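Local coordinates for CrtC domain-containing protein (Fusarium vanettenii 77-13-4, PDB 7A0T) that is of unknown function but carries the paired lipocalin-like folds of the CrtC family, and so probably binds or acts on a small hydrophobic molecule, at residues Gly46-Gln51 with Ser129-Ser134; Asn123-Glu128 with Leu136-Asn141; Asn144-Ile149 with Ser186-Gly191. All blocks are in the same frame, centred on the assembly; numbering follows the deposited sequence.

Interactions 1, 2 and 3 lie along successive antiparallel strands, 124-127, 135-141, 146-152 and 171-189, in the N-terminal, lipocalin-type half of the chain. Interaction 2 pairs the first two as a hairpin, and interaction 1 seats the loop between them against the short helix 47-50, its centre about 15 Å from that of interaction 2. Strand 146-152 adjoins strand 135-141 and meets strand 171-189 in interaction 3, whose centre is about 13 Å from interaction 2 and 27 Å from interaction 1. Segments of interactions 1 and 2 alternate along the chain; interaction 3 follows both. Regions as distant in sequence as 46-51 and 186-191 are thereby brought onto one domain, and Arg-137 joins interactions 2 and 3 by a salt bridge to Asp-148.

Interaction 1: Gly46-Gln51 with Ser129-Ser134; sequences GLSESQ and SEDNLS
Ser-48 and Asp-131 are the points of closest backbone approach, with their CA atoms 5.5 Å apart. Ser-48 sits in a short, weakly bonded helical turn at about 47-50, with Ser-50 N bonded to Leu-47 O (3.0 Å). Asp-131 belongs to a type I beta turn running from Ser-129 to Asn-132, after which Asn-132 takes a left-handed backbone conformation. Two polar side chains of the first segment donate to backbone carbonyls of the second. Ser-48 OG donates to Asp-131 O at 2.8 Å, in the carbonyl plane on a lone pair, with a C=O...donor angle of 138°. Gln-51 is bent at chi2 (-76°), a fold that carries its amide alongside the loop, where NE2 donates a hydrogen bond to Asn-132 O at 3.0 Å. The other amide atom, OE1, bonds to Tyr-205, so both ends of the group are engaged and its rotation is fixed.

The loop thus gripped is the connection of the hairpin formed by strands 124-127 and 135-141 in the lipocalin-type domain. It is held in shape by Asp-131, whose OD1 accepts from Leu-133 N at 2.9 Å, an Asx turn, and from Ser-134 N at 2.8 Å with a nearly straight N-H...O angle of 170°, the wider Asx motif. The first donor comes from above the carboxylate plane and the second from the syn side, also tilted out of the plane. Ser-129 OG supplies a third bond, close to the C-O axis of OD1.

Apolar contact fills in beside these bonds. Leu-133 turns toward the helical turn, and its CD2 lies 4.1 Å from Leu-47 CB; both leucines also pack on Leu-178 of strand 171-189. Asn-132 sets its CB 3.9 Å from Gln-51 CB, while its OD1 is bonded to Thr-115.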
ATOM      1  N   GLY A  46      19.756   4.642  -1.805  1.00 31.24           N
ATOM      2  CA  GLY A  46      19.406   4.441  -3.211  1.00 23.53           C
ATOM      3  C   GLY A  46      18.259   3.443  -3.318  1.00 27.11           C
ATOM      4  O   GLY A  46      18.250   2.412  -2.639  1.00 25.81           O
ATOM      5  N   LEU A  47      17.274   3.776  -4.165  1.00 25.76           N
ATOM      6  CA  LEU A  47      16.114   2.901  -4.334  1.00 26.95           C
ATOM      7  C   LEU A  47      16.510   1.517  -4.854  1.00 27.26           C
ATOM      8  O   LEU A  47      16.075   0.501  -4.310  1.00 24.68           O
ATOM      9  CB  LEU A  47      15.080   3.556  -5.251  1.00 22.37           C
ATOM     10  CG  LEU A  47      14.014   4.396  -4.511  1.00 35.93           C
ATOM     11  CD1 LEU A  47      14.610   5.543  -3.729  1.00 27.97           C
ATOM     12  CD2 LEU A  47      12.951   4.919  -5.458  1.00 31.90           C
ATOM     13  N   SER A  48      17.329   1.454  -5.909  1.00 28.24           N
ATOM     14  CA  SER A  48      17.720   0.154  -6.473  1.00 29.77           C
ATOM     15  C   SER A  48      18.387  -0.739  -5.436  1.00 26.89           C
ATOM     16  O   SER A  48      18.028  -1.910  -5.283  1.00 30.84           O
ATOM     17  CB  SER A  48      18.656   0.354  -7.663  1.00 28.24           C
ATOM     18  OG  SER A  48      17.944   0.983  -8.710  1.00 31.44           O
ATOM     19  N   GLU A  49      19.368  -0.197  -4.714  1.00 25.74           N
ATOM     20  CA  GLU A  49      20.103  -0.946  -3.704  1.00 26.54           C
ATOM     21  C   GLU A  49      19.208  -1.428  -2.572  1.00 29.85           C
ATOM     22  O   GLU A  49      19.622  -2.303  -1.805  1.00 27.81           O
ATOM     23  CB  GLU A  49      21.223  -0.072  -3.105  1.00 33.74           C
ATOM     24  CG  GLU A  49      22.272   0.455  -4.112  1.00 44.08           C
ATOM     25  CD  GLU A  49      21.753   1.546  -5.061  1.00 47.13           C
ATOM     26  OE1 GLU A  49      20.618   2.044  -4.876  1.00 36.96           O
ATOM     27  OE2 GLU A  49      22.484   1.895  -6.019  1.00 56.02           O
ATOM     28  N   SER A  50      18.015  -0.847  -2.414  1.00 26.20           N
ATOM     29  CA  SER A  50      17.141  -1.197  -1.296  1.00 21.23           C
ATOM     30  C   SER A  50      16.128  -2.277  -1.656  1.00 23.20           C
ATOM     31  O   SER A  50      15.419  -2.765  -0.770  1.00 23.62           O
ATOM     32  CB  SER A  50      16.397   0.057  -0.800  1.00 25.19           C
ATOM     33  OG  SER A  50      17.313   1.084  -0.461  1.00 24.46           O
ATOM     34  N   GLN A  51      16.029  -2.641  -2.941  1.00 21.39           N
ATOM     35  CA  GLN A  51      15.043  -3.582  -3.464  1.00 23.04           C
ATOM     36  C   GLN A  51      15.321  -5.066  -3.163  1.00 24.42           C
ATOM     37  O   GLN A  51      14.361  -5.813  -2.938  1.00 26.40           O
ATOM     38  CB  GLN A  51      14.910  -3.386  -4.987  1.00 21.96           C
ATOM     39  CG  GLN A  51      14.100  -2.140  -5.384  1.00 25.60           C
ATOM     40  CD  GLN A  51      12.610  -2.339  -5.190  1.00 27.12           C
ATOM     41  OE1 GLN A  51      12.099  -2.267  -4.063  1.00 25.95           O
ATOM     42  NE2 GLN A  51      11.900  -2.616  -6.283  1.00 27.94           N
ATOM     43  N   SER A 129      14.134  -5.972 -14.288  1.00 33.62           N
ATOM     44  CA  SER A 129      15.094  -5.028 -14.841  1.00 40.73           C
ATOM     45  C   SER A 129      16.369  -5.100 -14.012  1.00 38.66           C
ATOM     46  O   SER A 129      16.344  -5.496 -12.846  1.00 35.45           O
ATOM     47  CB  SER A 129      14.530  -3.591 -14.868  1.00 36.99           C
ATOM     48  OG  SER A 129      14.116  -3.157 -13.572  1.00 33.16           O
ATOM     49  N   GLU A 130      17.489  -4.710 -14.629  1.00 34.64           N
ATOM     50  CA  GLU A 130      18.790  -4.869 -13.977  1.00 36.43           C
ATOM     51  C   GLU A 130      18.901  -4.025 -12.709  1.00 37.57           C
ATOM     52  O   GLU A 130      19.544  -4.435 -11.735  1.00 48.98           O
ATOM     53  CB  GLU A 130      19.912  -4.514 -14.954  1.00 48.33           C
ATOM     54  CG  GLU A 130      21.307  -4.852 -14.434  1.00 58.17           C
ATOM     55  CD  GLU A 130      22.345  -4.913 -15.549  1.00 62.52           C
ATOM     56  OE1 GLU A 130      22.101  -4.328 -16.631  1.00 60.46           O
ATOM     57  OE2 GLU A 130      23.399  -5.557 -15.345  1.00 56.25           O
ATOM     58  N   ASP A 131      18.294  -2.844 -12.703  1.00 37.45           N
ATOM     59  CA  ASP A 131      18.357  -1.970 -11.545  1.00 41.22           C
ATOM     60  C   ASP A 131      17.386  -2.383 -10.443  1.00 39.62           C
ATOM     61  O   ASP A 131      17.221  -1.631  -9.471  1.00 34.20           O
ATOM     62  CB  ASP A 131      18.103  -0.517 -11.969  1.00 36.92           C
ATOM     63  CG  ASP A 131      16.705  -0.295 -12.542  1.00 40.93           C
ATOM     64  OD1 ASP A 131      15.835  -1.183 -12.424  1.00 40.61           O
ATOM     65  OD2 ASP A 131      16.482   0.789 -13.124  1.00 38.10           O
ATOM     66  N   ASN A 132      16.724  -3.534 -10.594  1.00 38.33           N
ATOM     67  CA  ASN A 132      15.853  -4.114  -9.573  1.00 38.15           C
ATOM     68  C   ASN A 132      14.644  -3.239  -9.272  1.00 39.41           C
ATOM     69  O   ASN A 132      13.986  -3.424  -8.240  1.00 35.19           O
ATOM     70  CB  ASN A 132      16.631  -4.393  -8.284  1.00 30.68           C
ATOM     71  CG  ASN A 132      17.669  -5.481  -8.470  1.00 43.01           C
ATOM     72  OD1 ASN A 132      17.407  -6.486  -9.132  1.00 50.02           O
ATOM     73  ND2 ASN A 132      18.845  -5.291  -7.895  1.00 37.01           N
ATOM     74  N   LEU A 133      14.321  -2.300 -10.166  1.00 29.73           N
ATOM     75  CA  LEU A 133      13.387  -1.240  -9.807  1.00 27.96           C
ATOM     76  C   LEU A 133      12.519  -0.752 -10.966  1.00 30.43           C
ATOM     77  O   LEU A 133      11.320  -0.522 -10.782  1.00 36.27           O
ATOM     78  CB  LEU A 133      14.164  -0.043  -9.237  1.00 34.46           C
ATOM     79  CG  LEU A 133      13.366   1.246  -9.016  1.00 29.94           C
ATOM     80  CD1 LEU A 133      12.645   1.183  -7.661  1.00 35.30           C
ATOM     81  CD2 LEU A 133      14.267   2.468  -9.112  1.00 35.45           C
ATOM     82  N   SER A 134      13.104  -0.572 -12.152  1.00 35.17           N
ATOM     83  CA  SER A 134      12.393   0.091 -13.253  1.00 27.87           C
ATOM     84  C   SER A 134      11.228  -0.731 -13.797  1.00 37.71           C
ATOM     85  O   SER A 134      10.269  -0.155 -14.324  1.00 35.89           O
ATOM     86  CB  SER A 134      13.365   0.407 -14.388  1.00 35.20           C
ATOM     87  OG  SER A 134      14.386   1.287 -13.949  1.00 37.98           O
TER

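Interaction 2: Asn123-Glu128 with Leu136-Asn141; sequences NGIKSE and LRSYSN
Tyr-139 places its CG between the backbone N and the carbonyl carbon (chi1 64°), which folds the ring back over Gly-124 on the neighbouring strand; Arg-137 starts extended and bends at chi3 (-67°), bringing its guanidinium to Glu-128. Both belong to a beta hairpin of antiparallel strands 124-127 and 135-141, whose axes approach to 4.7 Å. Gly-124 with Tyr-139 and Lys-126 with Arg-137 are the hydrogen-bonded pairs, each closed by two backbone bonds. An aromatic ring lying over a cross-strand glycine is a known antiparallel arrangement: Gly-124 CA stands 4.2 Å from the centroid of the Tyr-139 ring, a CH-pi contact over the face.

On the same face, Lys-126 and Arg-137 run side by side, and Lys-126 CD approaches Tyr-139 CE1 obliquely. Arg-137 NE gives Glu-128 OE2 a straight 2.7 Å salt bridge on the anti side of the carboxylate, near the guanidinium plane, and NH2 adds only a weak bond. With the carboxylate and guanidinium planes 87° apart, OE2 alone meets both NE and NH2. On the opposite face, Leu-136 CD2 packs 3.7 Å from Ser-127 CB, while Ser-138 OG, beside Ile-125, bonds to Ser-61 and Tyr-151. At the open end of the hairpin, Asn-123 OD1 receives Asn-141 N at 2.7 Å, in its own carbonyl plane.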
ATOM      1  N   ASN A 123       3.563 -17.748  -6.499  1.00 33.72           N
ATOM      2  CA  ASN A 123       2.989 -16.432  -6.221  1.00 30.57           C
ATOM      3  C   ASN A 123       4.099 -15.570  -5.630  1.00 32.22           C
ATOM      4  O   ASN A 123       4.840 -16.057  -4.773  1.00 33.32           O
ATOM      5  CB  ASN A 123       1.808 -16.535  -5.226  1.00 32.21           C
ATOM      6  CG  ASN A 123       0.956 -17.802  -5.428  1.00 37.86           C
ATOM      7  OD1 ASN A 123       0.053 -17.832  -6.266  1.00 32.98           O
ATOM      8  ND2 ASN A 123       1.256 -18.853  -4.662  1.00 33.66           N
ATOM      9  N   GLY A 124       4.238 -14.318  -6.074  1.00 27.95           N
ATOM     10  CA  GLY A 124       5.221 -13.446  -5.439  1.00 26.93           C
ATOM     11  C   GLY A 124       5.415 -12.114  -6.158  1.00 26.76           C
ATOM     12  O   GLY A 124       4.534 -11.637  -6.875  1.00 25.33           O
ATOM     13  N   ILE A 125       6.562 -11.499  -5.897  1.00 24.37           N
ATOM     14  CA  ILE A 125       6.917 -10.199  -6.456  1.00 24.06           C
ATOM     15  C   ILE A 125       8.363 -10.270  -6.930  1.00 25.30           C
ATOM     16  O   ILE A 125       9.228 -10.774  -6.209  1.00 28.04           O
ATOM     17  CB  ILE A 125       6.733  -9.059  -5.426  1.00 27.75           C
ATOM     18  CG1 ILE A 125       5.250  -8.882  -5.074  1.00 27.26           C
ATOM     19  CG2 ILE A 125       7.311  -7.730  -5.963  1.00 26.29           C
ATOM     20  CD1 ILE A 125       4.993  -7.964  -3.866  1.00 26.16           C
ATOM     21  N   LYS A 126       8.638  -9.763  -8.130  1.00 23.96           N
ATOM     22  CA  LYS A 126      10.006  -9.828  -8.626  1.00 28.25           C
ATOM     23  C   LYS A 126      10.294  -8.621  -9.505  1.00 26.04           C
ATOM     24  O   LYS A 126       9.388  -8.004 -10.056  1.00 26.88           O
ATOM     25  CB  LYS A 126      10.257 -11.128  -9.412  1.00 27.64           C
ATOM     26  CG  LYS A 126       9.400 -11.246 -10.671  1.00 29.66           C
ATOM     27  CD  LYS A 126       9.584 -12.597 -11.358  1.00 37.46           C
ATOM     28  CE  LYS A 126      11.024 -12.802 -11.834  1.00 32.84           C
ATOM     29  NZ  LYS A 126      11.125 -14.076 -12.586  1.00 42.64           N
ATOM     30  N   SER A 127      11.578  -8.284  -9.621  1.00 27.24           N
ATOM     31  CA  SER A 127      12.005  -7.281 -10.582  1.00 29.32           C
ATOM     32  C   SER A 127      12.311  -7.940 -11.923  1.00 35.84           C
ATOM     33  O   SER A 127      12.751  -9.087 -11.979  1.00 30.19           O
ATOM     34  CB  SER A 127      13.238  -6.531 -10.093  1.00 33.53           C
ATOM     35  OG  SER A 127      14.220  -7.430  -9.617  1.00 40.52           O
ATOM     36  N   GLU A 128      12.075  -7.195 -13.009  1.00 30.28           N
ATOM     37  CA  GLU A 128      12.375  -7.666 -14.356  1.00 34.38           C
ATOM     38  C   GLU A 128      13.392  -6.772 -15.049  1.00 42.75           C
ATOM     39  O   GLU A 128      13.482  -6.787 -16.277  1.00 44.58           O
ATOM     40  CB  GLU A 128      11.102  -7.750 -15.215  1.00 33.59           C
ATOM     41  CG  GLU A 128       9.965  -8.600 -14.679  1.00 30.67           C
ATOM     42  CD  GLU A 128      10.210 -10.090 -14.814  1.00 40.87           C
ATOM     43  OE1 GLU A 128      11.346 -10.481 -15.164  1.00 45.89           O
ATOM     44  OE2 GLU A 128       9.267 -10.882 -14.560  1.00 37.77           O
ATOM     45  N   LEU A 136       8.768  -4.105 -12.637  1.00 27.38           N
ATOM     46  CA  LEU A 136       8.434  -4.998 -11.536  1.00 28.51           C
ATOM     47  C   LEU A 136       7.192  -5.812 -11.885  1.00 27.73           C
ATOM     48  O   LEU A 136       6.457  -5.501 -12.826  1.00 27.62           O
ATOM     49  CB  LEU A 136       8.220  -4.198 -10.240  1.00 27.49           C
ATOM     50  CG  LEU A 136       9.365  -3.280  -9.802  1.00 28.63           C
ATOM     51  CD1 LEU A 136       8.878  -2.267  -8.727  1.00 33.71           C
ATOM     52  CD2 LEU A 136      10.541  -4.068  -9.250  1.00 26.90           C
ATOM     53  N   ARG A 137       6.953  -6.869 -11.114  1.00 29.59           N
ATOM     54  CA  ARG A 137       5.860  -7.791 -11.410  1.00 30.12           C
ATOM     55  C   ARG A 137       5.263  -8.315 -10.108  1.00 25.24           C
ATOM     56  O   ARG A 137       6.005  -8.759  -9.228  1.00 26.62           O
ATOM     57  CB  ARG A 137       6.368  -8.959 -12.271  1.00 28.84           C
ATOM     58  CG  ARG A 137       5.280  -9.895 -12.779  1.00 30.26           C
ATOM     59  CD  ARG A 137       5.864 -11.178 -13.364  1.00 39.75           C
ATOM     60  NE  ARG A 137       6.614 -10.908 -14.585  1.00 28.76           N
ATOM     61  CZ  ARG A 137       6.074 -10.811 -15.792  1.00 35.73           C
ATOM     62  NH1 ARG A 137       4.775 -10.980 -15.957  1.00 38.62           N
ATOM     63  NH2 ARG A 137       6.841 -10.547 -16.835  1.00 41.33           N
ATOM     64  N   SER A 138       3.940  -8.247  -9.976  1.00 28.14           N
ATOM     65  CA  SER A 138       3.209  -8.944  -8.920  1.00 24.12           C
ATOM     66  C   SER A 138       2.347 -10.003  -9.590  1.00 27.03           C
ATOM     67  O   SER A 138       1.620  -9.698 -10.544  1.00 30.40           O
ATOM     68  CB  SER A 138       2.342  -7.995  -8.087  1.00 25.30           C
ATOM     69  OG  SER A 138       3.120  -7.119  -7.288  1.00 25.64           O
ATOM     70  N   TYR A 139       2.441 -11.245  -9.112  1.00 31.31           N
ATOM     71  CA  TYR A 139       1.748 -12.349  -9.759  1.00 31.63           C
ATOM     72  C   TYR A 139       1.248 -13.336  -8.708  1.00 34.13           C
ATOM     73  O   TYR A 139       1.844 -13.490  -7.639  1.00 30.12           O
ATOM     74  CB  TYR A 139       2.666 -13.059 -10.776  1.00 28.55           C
ATOM     75  CG  TYR A 139       3.873 -13.728 -10.136  1.00 30.94           C
ATOM     76  CD1 TYR A 139       5.026 -13.006  -9.839  1.00 30.27           C
ATOM     77  CD2 TYR A 139       3.855 -15.083  -9.822  1.00 32.96           C
ATOM     78  CE1 TYR A 139       6.128 -13.618  -9.244  1.00 24.08           C
ATOM     79  CE2 TYR A 139       4.960 -15.705  -9.237  1.00 30.02           C
ATOM     80  CZ  TYR A 139       6.090 -14.968  -8.945  1.00 31.91           C
ATOM     81  OH  TYR A 139       7.186 -15.595  -8.348  1.00 30.35           O
ATOM     82  N   SER A 140       0.154 -14.021  -9.045  1.00 31.48           N
ATOM     83  CA  SER A 140      -0.538 -14.926  -8.140  1.00 28.83           C
ATOM     84  C   SER A 140      -1.265 -15.971  -8.974  1.00 32.94           C
ATOM     85  O   SER A 140      -1.819 -15.662 -10.031  1.00 36.72           O
ATOM     86  CB  SER A 140      -1.535 -14.178  -7.247  1.00 31.30           C
ATOM     87  OG  SER A 140      -2.205 -15.073  -6.361  1.00 31.40           O
ATOM     88  N   ASN A 141      -1.263 -17.205  -8.497  1.00 35.04           N
ATOM     89  CA  ASN A 141      -1.875 -18.298  -9.241  1.00 39.16           C
ATOM     90  C   ASN A 141      -2.775 -19.142  -8.347  1.00 38.08           C
ATOM     91  O   ASN A 141      -2.942 -20.337  -8.570  1.00 47.30           O
ATOM     92  CB  ASN A 141      -0.805 -19.148  -9.918  1.00 29.68           C
ATOM     93  CG  ASN A 141      -0.161 -18.425 -11.077  1.00 40.36           C
ATOM     94  OD1 ASN A 141      -0.795 -18.217 -12.120  1.00 39.06           O
ATOM     95  ND2 ASN A 141       1.091 -18.005 -10.898  1.00 34.94           N
TER

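Interaction 3: Asn144-Ile149 with Ser186-Gly191; sequences NVTFDI and SLTVHG
Asp-148 and Ser-186 form a hydrogen-bonded pair between antiparallel strands 146-152 and 171-189, neighbouring strands of the N-terminal lipocalin-type domain, whose short segments run 171° apart in direction and approach to 4.8 Å along their axes. Backbone bonds carry the register. Asp-148 N reaches Ser-186 O at 3.0 Å and Ser-186 N returns to Asp-148 O at 3.1 Å, while two residues along Thr-188 N donates to Thr-146 O at 3.0 Å.

Between Thr-146 and Thr-188 no direct bond runs the other way, from Thr-146 N to Thr-188 O. A water molecule accepts from Thr-146 N at 2.8 Å, but its link on to Thr-188 O is doubtful, the separation being too short to be taken at face value.

Among side-chain polar groups, the carboxylate of Asp-148 leads away from Ser-186, and its OD1 makes a salt bridge to Arg-137, on the strand that flanks residues 146-152 on their other edge. Thr-146 and Thr-188 lie side by side on this same face, pointing the same way, with Thr-146 CG2 3.8 Å from Thr-188 OG1.

Apolar contact occupies the other face, where Phe-147 and Leu-187 make the non-hydrogen-bonded pair. The Phe-147 ring leads away from Leu-187 to pack on Val-75 and Ala-90, leaving its CB to make the cross-strand contact. Leu-187 has CG anti to its N (chi1 169°), which turns the branch back across the gap: CD1 rests 3.7 Å from Phe-147 CB and 3.3 Å from Thr-146 O.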
ATOM      1  N   ASN A 144      -8.694 -18.867  -6.578  1.00 49.30           N
ATOM      2  CA  ASN A 144      -9.625 -17.752  -6.468  1.00 50.35           C
ATOM      3  C   ASN A 144      -8.959 -16.387  -6.636  1.00 40.52           C
ATOM      4  O   ASN A 144      -9.664 -15.372  -6.677  1.00 38.06           O
ATOM      5  CB  ASN A 144     -10.359 -17.820  -5.121  1.00 51.10           C
ATOM      6  CG  ASN A 144     -11.220 -19.078  -4.986  1.00 60.31           C
ATOM      7  OD1 ASN A 144     -11.790 -19.558  -5.969  1.00 64.65           O
ATOM      8  ND2 ASN A 144     -11.308 -19.616  -3.770  1.00 63.06           N
ATOM      9  N   VAL A 145      -7.628 -16.336  -6.734  1.00 43.38           N
ATOM     10  CA  VAL A 145      -6.884 -15.085  -6.859  1.00 35.68           C
ATOM     11  C   VAL A 145      -5.744 -15.282  -7.850  1.00 39.15           C
ATOM     12  O   VAL A 145      -4.645 -15.709  -7.475  1.00 39.50           O
ATOM     13  CB  VAL A 145      -6.352 -14.609  -5.490  1.00 37.91           C
ATOM     14  CG1 VAL A 145      -5.583 -13.304  -5.652  1.00 29.56           C
ATOM     15  CG2 VAL A 145      -7.519 -14.417  -4.496  1.00 33.48           C
ATOM     16  N   THR A 146      -5.989 -14.967  -9.117  1.00 33.09           N
ATOM     17  CA  THR A 146      -5.029 -15.224 -10.185  1.00 32.04           C
ATOM     18  C   THR A 146      -4.803 -13.947 -10.980  1.00 31.12           C
ATOM     19  O   THR A 146      -5.756 -13.359 -11.499  1.00 34.35           O
ATOM     20  CB  THR A 146      -5.529 -16.352 -11.091  1.00 39.65           C
ATOM     21  OG1 THR A 146      -5.636 -17.563 -10.324  1.00 44.43           O
ATOM     22  CG2 THR A 146      -4.588 -16.566 -12.257  1.00 31.72           C
ATOM     23  N   PHE A 147      -3.550 -13.505 -11.054  1.00 33.19           N
ATOM     24  CA  PHE A 147      -3.223 -12.314 -11.827  1.00 35.18           C
ATOM     25  C   PHE A 147      -1.738 -12.318 -12.147  1.00 33.11           C
ATOM     26  O   PHE A 147      -0.945 -13.062 -11.556  1.00 34.53           O
ATOM     27  CB  PHE A 147      -3.618 -11.013 -11.099  1.00 34.45           C
ATOM     28  CG  PHE A 147      -3.005 -10.855  -9.719  1.00 32.33           C
ATOM     29  CD1 PHE A 147      -1.703 -10.403  -9.562  1.00 32.46           C
ATOM     30  CD2 PHE A 147      -3.748 -11.145  -8.583  1.00 30.88           C
ATOM     31  CE1 PHE A 147      -1.152 -10.254  -8.291  1.00 31.00           C
ATOM     32  CE2 PHE A 147      -3.207 -10.995  -7.308  1.00 29.16           C
ATOM     33  CZ  PHE A 147      -1.911 -10.539  -7.167  1.00 26.37           C
ATOM     34  N   ASP A 148      -1.376 -11.460 -13.098  1.00 35.21           N
ATOM     35  CA  ASP A 148       0.013 -11.312 -13.520  1.00 37.87           C
ATOM     36  C   ASP A 148       0.179  -9.862 -13.973  1.00 35.14           C
ATOM     37  O   ASP A 148      -0.178  -9.532 -15.110  1.00 31.25           O
ATOM     38  CB  ASP A 148       0.331 -12.301 -14.629  1.00 35.78           C
ATOM     39  CG  ASP A 148       1.803 -12.353 -14.955  1.00 47.43           C
ATOM     40  OD1 ASP A 148       2.572 -11.567 -14.358  1.00 41.66           O
ATOM     41  OD2 ASP A 148       2.188 -13.173 -15.819  1.00 51.24           O
ATOM     42  N   ILE A 149       0.714  -9.011 -13.085  1.00 28.95           N
ATOM     43  CA  ILE A 149       0.688  -7.549 -13.252  1.00 29.25           C
ATOM     44  C   ILE A 149       2.115  -7.008 -13.272  1.00 29.96           C
ATOM     45  O   ILE A 149       2.876  -7.208 -12.318  1.00 29.40           O
ATOM     46  CB  ILE A 149      -0.113  -6.869 -12.131  1.00 28.84           C
ATOM     47  CG1 ILE A 149      -1.491  -7.503 -11.996  1.00 28.18           C
ATOM     48  CG2 ILE A 149      -0.212  -5.354 -12.387  1.00 28.13           C
ATOM     49  CD1 ILE A 149      -2.271  -7.029 -10.746  1.00 33.24           C
ATOM     50  N   SER A 186      -2.647  -8.696 -16.724  1.00 34.21           N
ATOM     51  CA  SER A 186      -3.943  -9.343 -16.772  1.00 32.04           C
ATOM     52  C   SER A 186      -4.392  -9.767 -15.381  1.00 40.16           C
ATOM     53  O   SER A 186      -3.584  -9.966 -14.466  1.00 33.40           O
ATOM     54  CB  SER A 186      -3.915 -10.569 -17.691  1.00 35.54           C
ATOM     55  OG  SER A 186      -3.338 -11.686 -17.029  1.00 38.57           O
ATOM     56  N   LEU A 187      -5.704  -9.957 -15.268  1.00 33.09           N
ATOM     57  CA  LEU A 187      -6.373 -10.526 -14.109  1.00 36.09           C
ATOM     58  C   LEU A 187      -7.348 -11.587 -14.610  1.00 41.20           C
ATOM     59  O   LEU A 187      -8.106 -11.327 -15.548  1.00 41.27           O
ATOM     60  CB  LEU A 187      -7.117  -9.426 -13.348  1.00 35.88           C
ATOM     61  CG  LEU A 187      -8.086  -9.810 -12.249  1.00 47.25           C
ATOM     62  CD1 LEU A 187      -7.304 -10.418 -11.097  1.00 48.66           C
ATOM     63  CD2 LEU A 187      -8.872  -8.589 -11.804  1.00 40.30           C
ATOM     64  N   THR A 188      -7.345 -12.773 -13.997  1.00 38.65           N
ATOM     65  CA  THR A 188      -8.227 -13.859 -14.429  1.00 41.54           C
ATOM     66  C   THR A 188      -9.435 -13.945 -13.500  1.00 47.89           C
ATOM     67  O   THR A 188      -9.291 -14.215 -12.303  1.00 42.39           O
ATOM     68  CB  THR A 188      -7.489 -15.199 -14.482  1.00 40.46           C
ATOM     69  OG1 THR A 188      -6.344 -15.077 -15.337  1.00 42.33           O
ATOM     70  CG2 THR A 188      -8.405 -16.272 -15.059  1.00 44.33           C
ATOM     71  N   VAL A 189     -10.623 -13.722 -14.058  1.00 46.95           N
ATOM     72  CA  VAL A 189     -11.870 -13.654 -13.298  1.00 45.55           C
ATOM     73  C   VAL A 189     -12.815 -14.738 -13.824  1.00 53.80           C
ATOM     74  O   VAL A 189     -13.302 -14.650 -14.960  1.00 47.39           O
ATOM     75  CB  VAL A 189     -12.504 -12.260 -13.390  1.00 43.67           C
ATOM     76  CG1 VAL A 189     -13.933 -12.277 -12.893  1.00 44.96           C
ATOM     77  CG2 VAL A 189     -11.668 -11.258 -12.588  1.00 46.98           C
ATOM     78  N   HIS A 190     -13.069 -15.759 -12.997  1.00 55.12           N
ATOM     79  CA  HIS A 190     -13.950 -16.881 -13.343  1.00 53.88           C
ATOM     80  C   HIS A 190     -13.554 -17.504 -14.681  1.00 58.07           C
ATOM     81  O   HIS A 190     -14.371 -17.655 -15.592  1.00 63.26           O
ATOM     82  CB  HIS A 190     -15.424 -16.448 -13.362  1.00 57.57           C
ATOM     83  CG  HIS A 190     -15.883 -15.813 -12.086  1.00 58.53           C
ATOM     84  ND1 HIS A 190     -16.620 -14.648 -12.058  1.00 61.12           N
ATOM     85  CD2 HIS A 190     -15.699 -16.174 -10.794  1.00 60.25           C
ATOM     86  CE1 HIS A 190     -16.871 -14.316 -10.803  1.00 55.74           C
ATOM     87  NE2 HIS A 190     -16.321 -15.226 -10.017  1.00 65.60           N
ATOM     88  N   GLY A 191     -12.272 -17.853 -14.798  1.00 50.67           N
ATOM     89  CA  GLY A 191     -11.750 -18.513 -15.975  1.00 40.54           C
ATOM     90  C   GLY A 191     -11.508 -17.624 -17.173  1.00 48.59           C
ATOM     91  O   GLY A 191     -10.978 -18.105 -18.182  1.00 60.91           O
TER
HETATM   92  O   HOH W   1      -8.495 -13.973  -9.905  1.00 47.12           O